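Long-range contact in Non-structural protein 3 (Porcine deltacoronavirus, PDB 6LN0), which probably combines a macro domain, which in relatives binds ADP-ribose, with a papain-like protease that cleaves the viral polyprotein: residues Ile345-Pro356 / Asp364-Gln372. Numbering follows the deposited sequence.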
loop_
_atom_site.group_PDB
_atom_site.type_symbol
_atom_site.label_atom_id
_atom_site.label_comp_id
_atom_site.label_asym_id
_atom_site.label_seq_id
_atom_site.Cartn_x
_atom_site.Cartn_y
_atom_site.Cartn_z
ATOM N N ILE A 345 -6.031 -36.954 -2.488
ATOM C CA ILE A 345 -5.939 -37.813 -1.317
ATOM C C ILE A 345 -4.540 -37.711 -0.747
ATOM O O ILE A 345 -3.549 -37.943 -1.443
ATOM C CB ILE A 345 -6.252 -39.273 -1.654
ATOM C CG1 ILE A 345 -7.486 -39.397 -2.533
ATOM C CG2 ILE A 345 -6.406 -40.056 -0.360
ATOM C CD1 ILE A 345 -7.736 -40.866 -2.939
ATOM N N SER A 346 -4.457 -37.427 0.522
ATOM C CA SER A 346 -3.181 -37.290 1.198
ATOM C C SER A 346 -2.974 -38.603 1.951
ATOM O O SER A 346 -3.497 -38.788 3.049
ATOM C CB SER A 346 -3.202 -36.053 2.096
ATOM O OG SER A 346 -2.338 -36.195 3.203
ATOM N N VAL A 347 -2.256 -39.540 1.336
ATOM C CA VAL A 347 -2.104 -40.883 1.903
ATOM C C VAL A 347 -0.898 -40.795 2.829
ATOM O O VAL A 347 0.254 -40.921 2.408
ATOM C CB VAL A 347 -1.937 -41.956 0.832
ATOM C CG1 VAL A 347 -1.959 -43.342 1.481
ATOM C CG2 VAL A 347 -2.989 -41.813 -0.258
ATOM N N ALA A 348 -1.169 -40.541 4.105
ATOM C CA ALA A 348 -0.092 -40.232 5.035
ATOM C C ALA A 348 0.725 -41.470 5.398
ATOM O O ALA A 348 1.876 -41.349 5.827
ATOM C CB ALA A 348 -0.682 -39.559 6.282
ATOM N N ARG A 349 0.165 -42.655 5.215
ATOM C CA ARG A 349 0.838 -43.893 5.562
ATOM C C ARG A 349 0.318 -44.981 4.643
ATOM O O ARG A 349 -0.853 -44.971 4.253
ATOM C CB ARG A 349 0.587 -44.286 7.014
ATOM C CG ARG A 349 1.409 -45.449 7.448
ATOM C CD ARG A 349 1.211 -45.704 8.905
ATOM N NE ARG A 349 1.841 -46.953 9.287
ATOM C CZ ARG A 349 1.670 -47.549 10.463
ATOM N NH1 ARG A 349 0.889 -47.000 11.388
ATOM N NH2 ARG A 349 2.285 -48.703 10.713
ATOM N N GLU A 350 1.199 -45.924 4.315
ATOM C CA GLU A 350 0.889 -47.020 3.408
ATOM C C GLU A 350 0.711 -46.537 1.983
ATOM O O GLU A 350 -0.063 -47.118 1.222
ATOM C CB GLU A 350 -0.355 -47.805 3.847
ATOM C CG GLU A 350 -0.403 -48.154 5.326
ATOM C CD GLU A 350 0.586 -49.242 5.698
ATOM O OE1 GLU A 350 0.586 -49.673 6.879
ATOM O OE2 GLU A 350 1.358 -49.671 4.804
ATOM N N TYR A 351 1.396 -45.452 1.628
ATOM C CA TYR A 351 1.267 -44.909 0.288
ATOM C C TYR A 351 1.767 -45.925 -0.720
ATOM O O TYR A 351 2.915 -46.369 -0.650
ATOM C CB TYR A 351 2.060 -43.614 0.137
ATOM C CG TYR A 351 1.998 -43.084 -1.277
ATOM C CD1 TYR A 351 0.790 -43.053 -1.952
ATOM C CD2 TYR A 351 3.132 -42.621 -1.934
ATOM C CE1 TYR A 351 0.690 -42.586 -3.229
ATOM C CE2 TYR A 351 3.045 -42.123 -3.238
ATOM C CZ TYR A 351 1.808 -42.116 -3.880
ATOM O OH TYR A 351 1.655 -41.634 -5.168
ATOM N N ASP A 352 0.914 -46.253 -1.680
ATOM C CA ASP A 352 1.206 -47.264 -2.691
ATOM C C ASP A 352 0.980 -46.654 -4.065
ATOM O O ASP A 352 -0.183 -46.440 -4.453
ATOM C CB ASP A 352 0.325 -48.489 -2.469
ATOM C CG ASP A 352 0.718 -49.662 -3.352
ATOM O OD1 ASP A 352 1.210 -49.421 -4.478
ATOM O OD2 ASP A 352 0.504 -50.820 -2.916
ATOM N N PRO A 353 2.031 -46.377 -4.837
ATOM C CA PRO A 353 1.834 -45.687 -6.120
ATOM C C PRO A 353 0.946 -46.415 -7.124
ATOM O O PRO A 353 0.621 -45.814 -8.152
ATOM C CB PRO A 353 3.264 -45.518 -6.666
ATOM C CG PRO A 353 4.184 -46.042 -5.617
ATOM C CD PRO A 353 3.413 -46.248 -4.354
ATOM N N ILE A 354 0.551 -47.670 -6.901
ATOM C CA ILE A 354 -0.366 -48.325 -7.820
ATOM C C ILE A 354 -1.679 -48.725 -7.181
ATOM O O ILE A 354 -2.541 -49.321 -7.810
ATOM C CB ILE A 354 0.286 -49.547 -8.513
ATOM C CG1 ILE A 354 0.640 -50.610 -7.486
ATOM C CG2 ILE A 354 1.504 -49.126 -9.335
ATOM C CD1 ILE A 354 1.025 -51.910 -8.134
ATOM N N GLN A 355 -1.882 -48.366 -5.883
ATOM C CA GLN A 355 -3.118 -48.678 -5.197
ATOM C C GLN A 355 -3.493 -47.507 -4.285
ATOM O O GLN A 355 -2.995 -47.401 -3.154
ATOM C CB GLN A 355 -2.977 -49.984 -4.419
ATOM C CG GLN A 355 -4.114 -50.252 -3.514
ATOM C CD GLN A 355 -5.195 -51.025 -4.199
ATOM O OE1 GLN A 355 -5.803 -50.549 -5.162
ATOM N NE2 GLN A 355 -5.434 -52.241 -3.729
ATOM N N PRO A 356 -4.368 -46.619 -4.737
ATOM C CA PRO A 356 -4.747 -45.468 -3.910
ATOM C C PRO A 356 -5.603 -45.871 -2.722
ATOM O O PRO A 356 -6.435 -46.778 -2.801
ATOM C CB PRO A 356 -5.532 -44.589 -4.884
ATOM C CG PRO A 356 -6.122 -45.569 -5.855
ATOM C CD PRO A 356 -5.055 -46.618 -6.039
ATOM N N ASP A 364 -9.748 -47.940 11.485
ATOM C CA ASP A 364 -8.400 -47.437 11.715
ATOM C C ASP A 364 -7.372 -48.174 10.861
ATOM O O ASP A 364 -6.437 -48.785 11.368
ATOM C CB ASP A 364 -8.028 -47.520 13.195
ATOM C CG ASP A 364 -6.696 -46.865 13.491
ATOM O OD1 ASP A 364 -6.319 -45.941 12.730
ATOM O OD2 ASP A 364 -6.026 -47.289 14.466
ATOM N N VAL A 365 -7.562 -48.090 9.541
ATOM C CA VAL A 365 -6.627 -48.631 8.563
ATOM C C VAL A 365 -6.656 -47.750 7.325
ATOM O O VAL A 365 -7.645 -47.069 7.042
ATOM C CB VAL A 365 -6.962 -50.085 8.145
ATOM C CG1 VAL A 365 -6.621 -51.044 9.244
ATOM C CG2 VAL A 365 -8.431 -50.196 7.791
ATOM N N TRP A 366 -5.562 -47.794 6.568
ATOM C CA TRP A 366 -5.496 -47.235 5.224
ATOM C C TRP A 366 -5.979 -48.306 4.252
ATOM O O TRP A 366 -5.306 -49.322 4.052
ATOM C CB TRP A 366 -4.076 -46.769 4.911
ATOM C CG TRP A 366 -3.770 -45.527 5.665
ATOM C CD1 TRP A 366 -3.184 -45.445 6.891
ATOM C CD2 TRP A 366 -4.085 -44.171 5.273
ATOM N NE1 TRP A 366 -3.099 -44.128 7.286
ATOM C CE2 TRP A 366 -3.639 -43.324 6.314
ATOM C CE3 TRP A 366 -4.697 -43.596 4.148
ATOM C CZ2 TRP A 366 -3.786 -41.915 6.267
ATOM C CZ3 TRP A 366 -4.847 -42.195 4.098
ATOM C CH2 TRP A 366 -4.387 -41.372 5.156
ATOM N N THR A 367 -7.157 -48.077 3.647
ATOM C CA THR A 367 -7.885 -49.072 2.880
ATOM C C THR A 367 -7.975 -48.698 1.409
ATOM O O THR A 367 -8.062 -47.514 1.075
ATOM C CB THR A 367 -9.304 -49.233 3.418
ATOM O OG1 THR A 367 -10.003 -50.167 2.599
ATOM C CG2 THR A 367 -10.050 -47.894 3.373
ATOM N N PRO A 368 -7.967 -49.677 0.508
ATOM C CA PRO A 368 -8.396 -49.403 -0.870
ATOM C C PRO A 368 -9.901 -49.179 -0.941
ATOM O O PRO A 368 -10.614 -49.345 0.060
ATOM C CB PRO A 368 -7.969 -50.669 -1.630
ATOM C CG PRO A 368 -6.981 -51.337 -0.749
ATOM C CD PRO A 368 -7.434 -51.044 0.647
ATOM N N PHE A 369 -10.406 -48.831 -2.120
ATOM C CA PHE A 369 -11.795 -48.405 -2.201
ATOM C C PHE A 369 -12.336 -48.648 -3.605
ATOM O O PHE A 369 -11.583 -48.770 -4.573
ATOM C CB PHE A 369 -11.938 -46.920 -1.813
ATOM C CG PHE A 369 -11.075 -45.992 -2.623
ATOM C CD1 PHE A 369 -11.495 -45.526 -3.862
ATOM C CD2 PHE A 369 -9.866 -45.549 -2.126
ATOM C CE1 PHE A 369 -10.707 -44.640 -4.606
ATOM C CE2 PHE A 369 -9.070 -44.660 -2.860
ATOM C CZ PHE A 369 -9.493 -44.201 -4.094
ATOM N N THR A 370 -13.654 -48.679 -3.712
ATOM C CA THR A 370 -14.273 -48.952 -5.007
ATOM C C THR A 370 -15.057 -47.729 -5.443
ATOM O O THR A 370 -16.051 -47.367 -4.786
ATOM C CB THR A 370 -15.171 -50.185 -4.938
ATOM O OG1 THR A 370 -14.385 -51.331 -4.539
ATOM C CG2 THR A 370 -15.796 -50.428 -6.285
ATOM N N PRO A 371 -14.632 -47.050 -6.508
ATOM C CA PRO A 371 -15.272 -45.779 -6.893
ATOM C C PRO A 371 -16.690 -45.979 -7.393
ATOM O O PRO A 371 -16.960 -46.897 -8.165
ATOM C CB PRO A 371 -14.380 -45.254 -8.022
ATOM C CG PRO A 371 -13.112 -46.055 -7.944
ATOM C CD PRO A 371 -13.410 -47.343 -7.268
ATOM N N GLN A 372 -17.594 -45.082 -6.986
ATOM C CA GLN A 372 -18.953 -45.069 -7.518
ATOM C C GLN A 372 -19.237 -43.902 -8.446
ATOM O O GLN A 372 -20.279 -43.922 -9.113
ATOM C CB GLN A 372 -19.990 -45.030 -6.391
ATOM C CG GLN A 372 -19.682 -45.977 -5.268
ATOM C CD GLN A 372 -19.853 -47.434 -5.688
ATOM O OE1 GLN A 372 -20.864 -47.797 -6.313
ATOM N NE2 GLN A 372 -18.875 -48.274 -5.335
#
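W366 lays its indole against the loop 347-350, an example of one large aromatic packing against a segment that lacks regular structure. R349 O stands over one face, 3.3 Å from W366 CG and offset toward the rim; the same face carries the V347 carbonyl carbon and A348 N, the latter 3.5 Å from W366 CH2. On that face the indole thus meets mainly backbone atoms.

Apolar side chains complete the site: V347 CG1 meets W366 CE3 at 3.8 Å and A348 CB meets W366 CZ2 at 3.9 Å. Farther along, I345 and F369 come from opposite directions, I345 CD1 approaching the ring obliquely to lie 3.9 Å from F369 CZ. The P356 side chain crosses that of F369 at about a right angle, and P356 O lies 3.4 Å from F369 CE2. Q355, bent at chi2 (90°), brings its amide to the P368 ring, Q355 NE2 lying 3.5 Å from P368 CG.

Strands 338-346 and 365-371 flank strand 327-332 in one sheet, so I345 and F369 meet across this middle strand, whose F328 also touches both. Between the two aromatics, T367 adjoins the four-cysteine zinc site, consistent with the zinc-bearing fingers of papain-like proteases.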